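Local coordinates for inactivation-no-after-potential D protein (Drosophila melanogaster, PDB 2QKV) that probably works as a scaffold in fruit-fly vision, its PDZ domains gathering components of a G protein-coupled signalling cascade at the membrane, at residues V12-K17 with G81-E86; C33-L38 with D54-F59. The protein carries 1 engineered substitution. All coordinates share one frame; numbering follows the deposited sequence.

Interaction 1 (V12-K17 with G81-E86); sequences VDLMKK and GKVSME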
# COMPACT_ATOMS: atom_id res chain seq x y z
N VAL A 12 -10.54 24.56 -2.58
CA VAL A 12 -11.98 24.55 -2.82
C VAL A 12 -12.61 24.75 -1.45
O VAL A 12 -12.35 23.99 -0.52
CB VAL A 12 -12.46 23.22 -3.43
CG1 VAL A 12 -13.99 23.24 -3.59
CG2 VAL A 12 -11.81 22.99 -4.78
N ASP A 13 -13.41 25.81 -1.33
CA ASP A 13 -14.07 26.14 -0.08
C ASP A 13 -15.56 26.34 -0.27
O ASP A 13 -15.99 27.04 -1.20
CB ASP A 13 -13.48 27.42 0.52
CG ASP A 13 -12.04 27.26 0.94
OD1 ASP A 13 -11.14 27.46 0.09
OD2 ASP A 13 -11.81 26.93 2.12
N LEU A 14 -16.34 25.70 0.59
CA LEU A 14 -17.79 25.83 0.53
C LEU A 14 -18.43 25.61 1.89
O LEU A 14 -17.78 25.19 2.84
CB LEU A 14 -18.36 24.83 -0.48
CG LEU A 14 -18.13 23.34 -0.24
CD1 LEU A 14 -19.18 22.80 0.74
CD2 LEU A 14 -18.20 22.60 -1.58
N MET A 15 -19.71 25.93 1.96
CA MET A 15 -20.49 25.76 3.18
C MET A 15 -21.53 24.70 2.88
O MET A 15 -22.41 24.91 2.05
CB MET A 15 -21.18 27.08 3.56
CG MET A 15 -22.12 26.95 4.75
SD MET A 15 -21.30 26.42 6.26
CE MET A 15 -20.57 27.93 6.76
N LYS A 16 -21.43 23.56 3.55
CA LYS A 16 -22.39 22.49 3.32
C LYS A 16 -23.76 22.89 3.85
O LYS A 16 -23.86 23.57 4.86
CB LYS A 16 -21.91 21.20 4.00
CG LYS A 16 -22.68 19.97 3.57
CD LYS A 16 -22.03 18.69 4.06
CE LYS A 16 -22.78 17.48 3.55
NZ LYS A 16 -22.94 17.52 2.07
N LYS A 17 -24.81 22.46 3.15
CA LYS A 17 -26.17 22.77 3.56
C LYS A 17 -26.96 21.47 3.71
O LYS A 17 -26.81 20.54 2.91
CB LYS A 17 -26.85 23.67 2.53
CG LYS A 17 -26.20 25.04 2.36
CD LYS A 17 -26.24 25.86 3.64
CE LYS A 17 -25.57 27.21 3.45
NZ LYS A 17 -25.69 28.08 4.66
N GLY A 81 -20.75 21.64 8.13
CA GLY A 81 -20.73 23.04 7.73
C GLY A 81 -19.59 23.41 6.80
O GLY A 81 -19.59 23.04 5.62
N LYS A 82 -18.62 24.15 7.32
CA LYS A 82 -17.48 24.58 6.52
C LYS A 82 -16.66 23.41 5.98
O LYS A 82 -16.35 22.46 6.70
CB LYS A 82 -16.57 25.51 7.34
CG LYS A 82 -17.14 26.91 7.56
CD LYS A 82 -17.32 27.65 6.24
CE LYS A 82 -17.71 29.11 6.47
NZ LYS A 82 -18.10 29.79 5.20
N VAL A 83 -16.32 23.50 4.70
CA VAL A 83 -15.53 22.48 4.03
C VAL A 83 -14.41 23.20 3.29
O VAL A 83 -14.66 24.08 2.46
CB VAL A 83 -16.37 21.68 3.03
CG1 VAL A 83 -15.47 20.86 2.11
CG2 VAL A 83 -17.31 20.75 3.78
N SER A 84 -13.17 22.84 3.61
CA SER A 84 -12.00 23.43 2.98
C SER A 84 -11.12 22.29 2.48
O SER A 84 -10.63 21.50 3.27
CB SER A 84 -11.21 24.27 3.98
OG SER A 84 -10.05 24.82 3.38
N MET A 85 -10.93 22.22 1.17
CA MET A 85 -10.13 21.15 0.60
C MET A 85 -8.96 21.64 -0.23
O MET A 85 -9.01 22.74 -0.80
CB MET A 85 -11.01 20.29 -0.31
CG MET A 85 -12.30 19.82 0.34
SD MET A 85 -13.30 18.78 -0.73
CE MET A 85 -14.29 20.00 -1.57
N GLU A 86 -7.91 20.83 -0.28
CA GLU A 86 -6.76 21.08 -1.14
C GLU A 86 -6.93 19.97 -2.17
O GLU A 86 -7.26 18.82 -1.82
CB GLU A 86 -5.42 20.95 -0.42
CG GLU A 86 -5.21 22.08 0.58
CD GLU A 86 -3.79 22.19 1.08
OE1 GLU A 86 -2.96 21.31 0.76
OE2 GLU A 86 -3.50 23.16 1.81
O HOH W 1 -13.87 26.89 3.95

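Interaction 2 (C33-L38 with D54-F59); sequences CTIADL and DIITKF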
# COMPACT_ATOMS: atom_id res chain seq x y z
N CYS A 33 -8.16 11.23 -2.30
CA CYS A 33 -9.37 10.63 -2.85
C CYS A 33 -9.72 11.18 -4.21
O CYS A 33 -9.96 12.38 -4.37
CB CYS A 33 -10.55 10.86 -1.90
SG CYS A 33 -10.47 9.89 -0.39
N THR A 34 -9.75 10.30 -5.21
CA THR A 34 -10.09 10.71 -6.56
C THR A 34 -11.59 10.90 -6.68
O THR A 34 -12.38 10.12 -6.13
CB THR A 34 -9.65 9.66 -7.61
OG1 THR A 34 -8.23 9.60 -7.65
CG2 THR A 34 -10.17 10.03 -9.01
N ILE A 35 -11.99 11.94 -7.39
CA ILE A 35 -13.39 12.18 -7.63
C ILE A 35 -13.72 11.27 -8.82
O ILE A 35 -13.44 11.62 -9.96
CB ILE A 35 -13.66 13.66 -7.95
CG1 ILE A 35 -13.29 14.51 -6.73
CG2 ILE A 35 -15.13 13.86 -8.33
CD1 ILE A 35 -13.35 16.02 -6.95
N ALA A 36 -14.27 10.10 -8.52
CA ALA A 36 -14.63 9.12 -9.55
C ALA A 36 -15.82 9.60 -10.37
O ALA A 36 -15.98 9.22 -11.54
CB ALA A 36 -14.94 7.77 -8.90
N ASP A 37 -16.66 10.42 -9.75
CA ASP A 37 -17.82 10.98 -10.42
C ASP A 37 -18.36 12.14 -9.58
O ASP A 37 -18.11 12.21 -8.38
CB ASP A 37 -18.91 9.92 -10.58
CG ASP A 37 -19.84 10.22 -11.74
OD1 ASP A 37 -19.79 11.35 -12.28
OD2 ASP A 37 -20.62 9.32 -12.12
N LEU A 38 -19.08 13.06 -10.22
CA LEU A 38 -19.65 14.17 -9.48
C LEU A 38 -20.89 14.68 -10.19
O LEU A 38 -20.97 14.66 -11.41
CB LEU A 38 -18.63 15.30 -9.29
CG LEU A 38 -18.18 16.21 -10.43
CD1 LEU A 38 -17.16 17.23 -9.89
CD2 LEU A 38 -17.55 15.39 -11.55
N ASP A 54 -10.13 14.74 -10.51
CA ASP A 54 -9.34 15.55 -9.58
C ASP A 54 -9.14 14.72 -8.31
O ASP A 54 -9.98 13.88 -7.97
CB ASP A 54 -10.05 16.85 -9.21
CG ASP A 54 -10.03 17.87 -10.34
OD1 ASP A 54 -9.29 17.68 -11.32
OD2 ASP A 54 -10.77 18.88 -10.20
N ILE A 55 -8.03 14.96 -7.61
CA ILE A 55 -7.73 14.22 -6.40
C ILE A 55 -7.69 15.16 -5.20
O ILE A 55 -6.87 16.08 -5.16
CB ILE A 55 -6.36 13.50 -6.49
CG1 ILE A 55 -6.33 12.60 -7.73
CG2 ILE A 55 -6.13 12.68 -5.22
CD1 ILE A 55 -5.01 11.88 -7.92
N ILE A 56 -8.59 14.92 -4.25
CA ILE A 56 -8.65 15.73 -3.03
C ILE A 56 -7.56 15.17 -2.11
O ILE A 56 -7.59 13.98 -1.75
CB ILE A 56 -10.04 15.61 -2.38
CG1 ILE A 56 -11.11 16.08 -3.37
CG2 ILE A 56 -10.09 16.43 -1.09
CD1 ILE A 56 -12.56 15.75 -2.99
N THR A 57 -6.63 16.03 -1.72
CA THR A 57 -5.48 15.63 -0.90
C THR A 57 -5.47 16.09 0.56
O THR A 57 -4.67 15.61 1.36
CB THR A 57 -4.17 16.08 -1.57
OG1 THR A 57 -4.21 17.50 -1.77
CG2 THR A 57 -4.02 15.40 -2.92
N LYS A 58 -6.33 17.05 0.89
CA LYS A 58 -6.44 17.53 2.27
C LYS A 58 -7.90 17.92 2.50
O LYS A 58 -8.52 18.51 1.63
CB LYS A 58 -5.51 18.73 2.53
CG LYS A 58 -5.45 19.11 4.01
CD LYS A 58 -4.34 20.10 4.33
CE LYS A 58 -2.98 19.44 4.24
NZ LYS A 58 -1.88 20.28 4.81
N PHE A 59 -8.44 17.55 3.65
CA PHE A 59 -9.84 17.85 3.93
C PHE A 59 -9.92 18.46 5.32
O PHE A 59 -9.52 17.83 6.30
CB PHE A 59 -10.69 16.57 3.88
CG PHE A 59 -12.17 16.84 4.02
CD1 PHE A 59 -12.93 17.15 2.90
CD2 PHE A 59 -12.78 16.85 5.27
CE1 PHE A 59 -14.29 17.48 3.01
CE2 PHE A 59 -14.14 17.17 5.39
CZ PHE A 59 -14.89 17.49 4.26

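Interaction 1 (V12-K17 with G81-E86)
The antiparallel pairing of edge strand 12-15 with strand 82-86 closes a PDZ domain, setting V12 beside M85, D13 beside S84, L14 beside V83 and M15 beside K82. The N-to-C directions of the two strands differ by 172°. V12 and L14 each exchange two backbone bonds with their partner, M85 N giving to V12 O at 2.8 Å and V83 N to L14 O at 2.9 Å. Where strand 12-15 ends, K16 N reaches G81 O, also at 2.8 Å.

On the buried face L14 and V83 lie side by side, CD1 of L14 resting 3.8 Å from CB of V83. CG of L14 sits between its own backbone N and carbonyl carbon, which helps carry the branched end over to the valine. Next along, the methyl CE of M85 passes across V12 CG1; the long unbranched methionine can span from V12 to I56 and F59 of strand 55-59. In the PDZ fold this pair brings the strands near the two chain ends together, and here helix 44-49 packs on L14 through E45 and I46.

The face that carries D13 and S84 is more polar. S84 OG, anti to its backbone N (chi1 179°), donates to D13 OD2 at 3.0 Å, arriving on the syn side but 33° out of the carboxylate plane. A water also donates to D13 OD2 at 2.8 Å and reaches weakly to V83 O, so two donors hold this one oxygen. With an alanine in place of S84, D13 OD2 would probably lose its direct protein link across the strands, leaving the carboxylate freer to turn about chi2. Farther along this face M15 SD lies over the backbone of G81, 3.5 Å from its C.

Interaction 2 (C33-L38 with D54-F59)
Strands 33-38 and 55-59 run antiparallel at 151°: C33 and I56 form a hydrogen-bonded pair, T34 and I55 a non-hydrogen-bonded one, and I35 N gives a 2.9 Å bond to D54 O. Beyond I35 the strands diverge.

I35 points toward the other strand. Its CG1, anti to its carbonyl carbon (chi1 -63°), places the isoleucine end so that CG1 lies 4.0 Å from I56 CD1, the two chains crossing at an angle. I35 CD1 also runs alongside D54 CB at 4.1 Å. The branched apolar chains suit this buried place, where L50 covers I35 and L24 and F76 close on I56. On the opposite face, T34 OG1 touches I55 CG1 at 3.6 Å while it hydrogen-bonds N29. D54 suits its place just before the strand because its buried OD2 meets both the charge of R89, in a salt bridge, and Q51 N.

C33 packs on F69 and S72 of helix 69-77; S72 is probably the engineered serine standing in for a cysteine, which would rule out a disulfide there. Strand 33-38 also pairs with strand 24-28, the strand that in PDZ domains lines the peptide groove together with the helix equivalent to 69-77, so this pairing belongs to the central sheet of the PDZ fold, one strand in from that groove.

The centres of the two contacts lie about 13 Å apart in one curled antiparallel sheet, joined through neighbouring strands 55-59 and 82-88. E86 O and T57 N, 2.9 Å apart, probably form a hydrogen bond, as do E86 N and K58 O at a classic bulge formed by T57 and K58. On the buried face V83 CG1 touches F59 CE1 at 3.7 Å, so the apolar faces merge into one core. Along the chain, both strands of interaction 2 come between those of interaction 1, with helix 44-49 lying in the connection between them. A single PDZ domain is thus closed at its ends around a central sheet.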